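PDB 3GMS: putative NADPH:quinone reductase from Bacillus thuringiensis, which probably reduces quinones with NADPH as a zinc-binding dehydrogenase-like (medium-chain) reductase, though its function has not been established. Local coordinates for residues 7-20 and 52-66. Sequence-based numbering, arbitrary orientation.
Sequences LIQFHKFGNPKDVL and ITGAYAHRIPLPNIP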
loop_
_atom_site.group_PDB
_atom_site.type_symbol
_atom_site.label_atom_id
_atom_site.label_comp_id
_atom_site.label_asym_id
_atom_site.label_seq_id
_atom_site.Cartn_x
_atom_site.Cartn_y
_atom_site.Cartn_z
ATOM N N LEU A 7 -9.988 -13.593 -16.205
ATOM C CA LEU A 7 -8.869 -13.366 -15.268
ATOM C C LEU A 7 -7.682 -12.845 -16.010
ATOM O O LEU A 7 -7.522 -13.145 -17.190
ATOM C CB LEU A 7 -8.444 -14.650 -14.567
ATOM C CG LEU A 7 -7.787 -15.778 -15.373
ATOM C CD1 LEU A 7 -6.723 -16.536 -14.557
ATOM C CD2 LEU A 7 -8.863 -16.743 -15.808
ATOM N N ILE A 8 -6.850 -12.063 -15.318
ATOM C CA ILE A 8 -5.542 -11.691 -15.844
ATOM C C ILE A 8 -4.512 -12.599 -15.172
ATOM O O ILE A 8 -4.519 -12.740 -13.948
ATOM C CB ILE A 8 -5.187 -10.206 -15.518
ATOM C CG1 ILE A 8 -6.280 -9.251 -16.016
ATOM C CG2 ILE A 8 -3.833 -9.857 -16.084
ATOM C CD1 ILE A 8 -6.634 -9.409 -17.490
ATOM N N GLN A 9 -3.628 -13.203 -15.968
ATOM C CA GLN A 9 -2.651 -14.170 -15.505
ATOM C C GLN A 9 -1.316 -13.921 -16.210
ATOM O O GLN A 9 -1.317 -13.391 -17.329
ATOM C CB GLN A 9 -3.176 -15.566 -15.902
ATOM C CG GLN A 9 -2.443 -16.690 -15.345
ATOM C CD GLN A 9 -3.355 -17.858 -14.997
ATOM O OE1 GLN A 9 -3.566 -18.141 -13.829
ATOM N NE2 GLN A 9 -3.870 -18.552 -16.006
ATOM N N PHE A 10 -0.206 -14.257 -15.552
ATOM C CA PHE A 10 1.101 -14.371 -16.210
ATOM C C PHE A 10 1.676 -15.735 -15.906
ATOM O O PHE A 10 1.538 -16.244 -14.796
ATOM C CB PHE A 10 2.104 -13.279 -15.807
ATOM C CG PHE A 10 2.310 -13.134 -14.305
ATOM C CD1 PHE A 10 3.468 -13.601 -13.707
ATOM C CD2 PHE A 10 1.354 -12.482 -13.515
ATOM C CE1 PHE A 10 3.669 -13.468 -12.324
ATOM C CE2 PHE A 10 1.537 -12.347 -12.135
ATOM C CZ PHE A 10 2.698 -12.822 -11.542
ATOM N N HIS A 11 2.319 -16.307 -16.913
ATOM C CA HIS A 11 2.863 -17.675 -16.826
ATOM C C HIS A 11 4.373 -17.652 -16.642
ATOM O O HIS A 11 4.952 -18.660 -16.263
ATOM C CB HIS A 11 2.481 -18.480 -18.068
ATOM C CG HIS A 11 1.010 -18.648 -18.245
ATOM N ND1 HIS A 11 0.342 -19.805 -17.906
ATOM C CD2 HIS A 11 0.073 -17.800 -18.728
ATOM C CE1 HIS A 11 -0.944 -19.656 -18.159
ATOM N NE2 HIS A 11 -1.133 -18.452 -18.669
ATOM N N LYS A 12 4.988 -16.496 -16.885
ATOM C CA LYS A 12 6.396 -16.289 -16.617
ATOM C C LYS A 12 6.562 -14.913 -15.992
ATOM O O LYS A 12 5.713 -14.021 -16.197
ATOM C CB LYS A 12 7.224 -16.332 -17.930
ATOM C CG LYS A 12 7.071 -17.594 -18.746
ATOM C CD LYS A 12 8.200 -17.590 -19.792
ATOM C CE LYS A 12 8.242 -18.895 -20.577
ATOM N NZ LYS A 12 7.124 -19.003 -21.564
ATOM N N PHE A 13 7.638 -14.730 -15.234
ATOM C CA PHE A 13 7.981 -13.406 -14.751
ATOM C C PHE A 13 8.578 -12.610 -15.910
ATOM O O PHE A 13 9.120 -13.193 -16.859
ATOM C CB PHE A 13 8.981 -13.475 -13.586
ATOM C CG PHE A 13 8.474 -14.226 -12.372
ATOM C CD1 PHE A 13 7.338 -13.795 -11.673
ATOM C CD2 PHE A 13 9.176 -15.347 -11.899
ATOM C CE1 PHE A 13 6.885 -14.491 -10.532
ATOM C CE2 PHE A 13 8.736 -16.050 -10.758
ATOM C CZ PHE A 13 7.593 -15.611 -10.072
ATOM N N GLY A 14 8.440 -11.294 -15.854
ATOM C CA GLY A 14 9.065 -10.397 -16.828
ATOM C C GLY A 14 8.376 -9.063 -16.785
ATOM O O GLY A 14 7.642 -8.770 -15.832
ATOM N N ASN A 15 8.626 -8.238 -17.789
ATOM C CA ASN A 15 7.917 -6.959 -17.919
ATOM C C ASN A 15 6.426 -7.250 -18.052
ATOM O O ASN A 15 6.021 -8.107 -18.817
ATOM C CB ASN A 15 8.417 -6.194 -19.154
ATOM C CG ASN A 15 9.895 -5.863 -19.083
ATOM O OD1 ASN A 15 10.422 -5.528 -18.021
ATOM N ND2 ASN A 15 10.576 -5.909 -20.242
ATOM N N PRO A 16 5.587 -6.558 -17.255
ATOM C CA PRO A 16 4.157 -6.865 -17.349
ATOM C C PRO A 16 3.632 -6.745 -18.786
ATOM O O PRO A 16 2.762 -7.527 -19.209
ATOM C CB PRO A 16 3.519 -5.820 -16.421
ATOM C CG PRO A 16 4.565 -5.577 -15.376
ATOM C CD PRO A 16 5.880 -5.589 -16.184
ATOM N N LYS A 17 4.174 -5.810 -19.564
ATOM C CA LYS A 17 3.713 -5.686 -20.963
ATOM C C LYS A 17 3.940 -6.960 -21.807
ATOM O O LYS A 17 3.221 -7.212 -22.787
ATOM C CB LYS A 17 4.380 -4.483 -21.646
ATOM C CG LYS A 17 5.823 -4.760 -22.105
ATOM C CD LYS A 17 6.671 -3.497 -22.108
ATOM C CE LYS A 17 6.285 -2.583 -23.246
ATOM N NZ LYS A 17 6.723 -1.173 -22.983
ATOM N N ASP A 18 4.943 -7.750 -21.429
ATOM C CA ASP A 18 5.293 -8.989 -22.151
ATOM C C ASP A 18 4.528 -10.209 -21.647
ATOM O O ASP A 18 4.243 -11.117 -22.426
ATOM C CB ASP A 18 6.805 -9.234 -22.089
ATOM C CG ASP A 18 7.594 -8.169 -22.836
ATOM O OD1 ASP A 18 7.126 -7.788 -23.921
ATOM O OD2 ASP A 18 8.658 -7.721 -22.360
ATOM N N VAL A 19 4.170 -10.225 -20.356
ATOM C CA VAL A 19 3.697 -11.481 -19.749
ATOM C C VAL A 19 2.234 -11.557 -19.340
ATOM O O VAL A 19 1.704 -12.651 -19.200
ATOM C CB VAL A 19 4.619 -11.938 -18.575
ATOM C CG1 VAL A 19 6.065 -12.191 -19.091
ATOM C CG2 VAL A 19 4.641 -10.887 -17.457
ATOM N N LEU A 20 1.567 -10.410 -19.199
ATOM C CA LEU A 20 0.177 -10.415 -18.772
ATOM C C LEU A 20 -0.739 -10.918 -19.891
ATOM O O LEU A 20 -0.617 -10.476 -21.040
ATOM C CB LEU A 20 -0.268 -9.025 -18.286
ATOM C CG LEU A 20 0.376 -8.542 -16.978
ATOM C CD1 LEU A 20 -0.010 -7.135 -16.654
ATOM C CD2 LEU A 20 0.015 -9.471 -15.821
ATOM N N ILE A 52 5.197 -9.470 -10.558
ATOM C CA ILE A 52 5.148 -9.875 -11.944
ATOM C C ILE A 52 6.584 -9.951 -12.455
ATOM O O ILE A 52 6.903 -10.830 -13.227
ATOM C CB ILE A 52 4.325 -8.912 -12.823
ATOM C CG1 ILE A 52 2.899 -8.780 -12.254
ATOM C CG2 ILE A 52 4.274 -9.421 -14.271
ATOM C CD1 ILE A 52 2.071 -7.667 -12.921
ATOM N N THR A 53 7.434 -9.024 -12.024
ATOM C CA THR A 53 8.803 -8.938 -12.513
ATOM C C THR A 53 9.741 -10.066 -12.077
ATOM O O THR A 53 10.855 -10.157 -12.602
ATOM C CB THR A 53 9.482 -7.658 -12.051
ATOM O OG1 THR A 53 9.646 -7.718 -10.626
ATOM C CG2 THR A 53 8.684 -6.446 -12.466
ATOM N N GLY A 54 9.314 -10.906 -11.136
ATOM C CA GLY A 54 10.137 -12.009 -10.661
ATOM C C GLY A 54 11.002 -11.712 -9.460
ATOM O O GLY A 54 11.714 -12.606 -8.993
ATOM N N ALA A 55 10.961 -10.477 -8.960
ATOM C CA ALA A 55 11.674 -10.113 -7.712
ATOM C C ALA A 55 11.457 -11.103 -6.539
ATOM O O ALA A 55 12.344 -11.250 -5.700
ATOM C CB ALA A 55 11.326 -8.692 -7.281
ATOM N N TYR A 56 10.298 -11.779 -6.498
ATOM C CA TYR A 56 9.967 -12.799 -5.460
ATOM C C TYR A 56 9.714 -14.180 -6.068
ATOM O O TYR A 56 8.760 -14.875 -5.691
ATOM C CB TYR A 56 8.731 -12.401 -4.631
ATOM C CG TYR A 56 8.717 -10.957 -4.196
ATOM C CD1 TYR A 56 7.597 -10.151 -4.429
ATOM C CD2 TYR A 56 9.827 -10.396 -3.555
ATOM C CE1 TYR A 56 7.579 -8.819 -4.027
ATOM C CE2 TYR A 56 9.828 -9.061 -3.159
ATOM C CZ TYR A 56 8.703 -8.274 -3.401
ATOM O OH TYR A 56 8.720 -6.949 -3.003
ATOM N N ALA A 57 10.596 -14.580 -6.985
ATOM C CA ALA A 57 10.502 -15.854 -7.698
ATOM C C ALA A 57 10.187 -17.072 -6.807
ATOM O O ALA A 57 9.374 -17.934 -7.168
ATOM C CB ALA A 57 11.784 -16.088 -8.508
ATOM N N HIS A 58 10.815 -17.131 -5.640
ATOM C CA HIS A 58 10.747 -18.340 -4.822
ATOM C C HIS A 58 9.441 -18.452 -4.038
ATOM O O HIS A 58 9.050 -19.548 -3.623
ATOM C CB HIS A 58 11.991 -18.448 -3.925
ATOM C CG HIS A 58 13.280 -18.291 -4.679
ATOM N ND1 HIS A 58 13.694 -19.195 -5.639
ATOM C CD2 HIS A 58 14.224 -17.318 -4.645
ATOM C CE1 HIS A 58 14.847 -18.793 -6.149
ATOM N NE2 HIS A 58 15.192 -17.658 -5.564
ATOM N N ARG A 59 8.756 -17.330 -3.844
ATOM C CA ARG A 59 7.496 -17.373 -3.110
ATOM C C ARG A 59 6.227 -17.160 -3.938
ATOM O O ARG A 59 5.127 -17.389 -3.439
ATOM C CB ARG A 59 7.518 -16.476 -1.855
ATOM C CG ARG A 59 8.460 -15.247 -1.876
ATOM C CD ARG A 59 8.183 -14.378 -0.640
ATOM N NE ARG A 59 6.926 -13.649 -0.819
ATOM C CZ ARG A 59 6.834 -12.346 -1.087
ATOM N NH1 ARG A 59 7.921 -11.583 -1.152
ATOM N NH2 ARG A 59 5.644 -11.799 -1.258
ATOM N N ILE A 60 6.354 -16.752 -5.200
ATOM C CA ILE A 60 5.165 -16.617 -6.055
ATOM C C ILE A 60 5.153 -17.745 -7.082
ATOM O O ILE A 60 5.990 -17.739 -7.973
ATOM C CB ILE A 60 5.105 -15.252 -6.828
ATOM C CG1 ILE A 60 5.371 -14.035 -5.905
ATOM C CG2 ILE A 60 3.784 -15.131 -7.573
ATOM C CD1 ILE A 60 4.155 -13.545 -5.060
ATOM N N PRO A 61 4.209 -18.698 -6.959
ATOM C CA PRO A 61 4.026 -19.805 -7.900
ATOM C C PRO A 61 3.496 -19.260 -9.205
ATOM O O PRO A 61 2.745 -18.270 -9.191
ATOM C CB PRO A 61 2.905 -20.649 -7.262
ATOM C CG PRO A 61 2.792 -20.191 -5.884
ATOM C CD PRO A 61 3.221 -18.755 -5.866
ATOM N N LEU A 62 3.877 -19.892 -10.313
ATOM C CA LEU A 62 3.360 -19.551 -11.639
ATOM C C LEU A 62 2.445 -20.664 -12.119
ATOM O O LEU A 62 2.695 -21.828 -11.811
ATOM C CB LEU A 62 4.510 -19.360 -12.628
ATOM C CG LEU A 62 5.424 -18.170 -12.334
ATOM C CD1 LEU A 62 6.725 -18.302 -13.118
ATOM C CD2 LEU A 62 4.672 -16.870 -12.684
ATOM N N PRO A 63 1.364 -20.328 -12.843
ATOM C CA PRO A 63 1.004 -18.977 -13.212
ATOM C C PRO A 63 0.370 -18.260 -12.018
ATOM O O PRO A 63 -0.045 -18.918 -11.038
ATOM C CB PRO A 63 -0.024 -19.184 -14.311
ATOM C CG PRO A 63 -0.746 -20.477 -13.911
ATOM C CD PRO A 63 0.336 -21.315 -13.248
ATOM N N ASN A 64 0.267 -16.935 -12.107
ATOM C CA ASN A 64 -0.278 -16.199 -10.974
ATOM C C ASN A 64 -1.224 -15.113 -11.453
ATOM O O ASN A 64 -1.043 -14.577 -12.561
ATOM C CB ASN A 64 0.887 -15.576 -10.199
ATOM C CG ASN A 64 0.421 -14.659 -9.088
ATOM O OD1 ASN A 64 0.425 -13.414 -9.229
ATOM N ND2 ASN A 64 -0.042 -15.266 -7.988
ATOM N N ILE A 65 -2.214 -14.785 -10.620
ATOM C CA ILE A 65 -3.159 -13.679 -10.917
ATOM C C ILE A 65 -2.717 -12.456 -10.105
ATOM O O ILE A 65 -2.646 -12.543 -8.893
ATOM C CB ILE A 65 -4.614 -14.048 -10.591
ATOM C CG1 ILE A 65 -5.051 -15.258 -11.436
ATOM C CG2 ILE A 65 -5.552 -12.876 -10.914
ATOM C CD1 ILE A 65 -6.331 -15.945 -10.941
ATOM N N PRO A 66 -2.376 -11.330 -10.762
ATOM C CA PRO A 66 -1.910 -10.224 -9.912
ATOM C C PRO A 66 -3.035 -9.492 -9.140
ATOM O O PRO A 66 -4.221 -9.679 -9.422
ATOM C CB PRO A 66 -1.325 -9.206 -10.894
ATOM C CG PRO A 66 -1.432 -9.781 -12.238
ATOM C CD PRO A 66 -2.260 -11.028 -12.207
#
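Phe13 reaches into the loop 52-66 and is held on both faces. Gly54 CA sits over one face, 3.6 Å from the centroid of the Phe13 ring. Leu62 CD1 covers the opposite face. Ala57 and Ile60 close in around the far end of the ring, and Ile60 O lies at its edge, 3.4 Å from Phe13 CZ. Gly54 has no side chain, and its CA comes within 3.3 Å of Phe13 CG.

Leu62 splits its two methyls between two rings. While CD1 rests on Phe13, CD2 touches Phe10 CE1 at 3.6 Å; the Leu62 and Phe10 side chains cross at about a right angle. Phe10 has its CG between the backbone N and carbonyl carbon (chi1 53°), and this brings the ring alongside the Asn64 side chain. Ile52 CA and CG2 lie over one face of the Phe10 ring, and Pro66 CG meets its edge. Beyond Phe10, the methyls of Ile52 pack on Pro16, Val19 and Leu20; Ile52 CG2 is 3.5 Å from Val19 CG2.

This packing belongs to the GroES-like domain of the medium-chain dehydrogenase/reductase fold. It joins the N-terminal two-stranded antiparallel sheet of strands 4-10 and 20-26 to the long loop before strand 71-77.

A single antiparallel bridge pairs Phe10 with Asn64 through two backbone hydrogen bonds. Phe10 N to Asn64 O and Asn64 N to Phe10 O both measure 3.1 Å. A third bond runs from Gly14 N to Ile52 O. The cis peptide before Pro63 lies next to the bridge. Pro63 CB packs over one face of the His11 ring and, at 3.6 Å, against Gln9 CG. The polar ends of His11 and Gln9 both hydrogen-bond to Glu23.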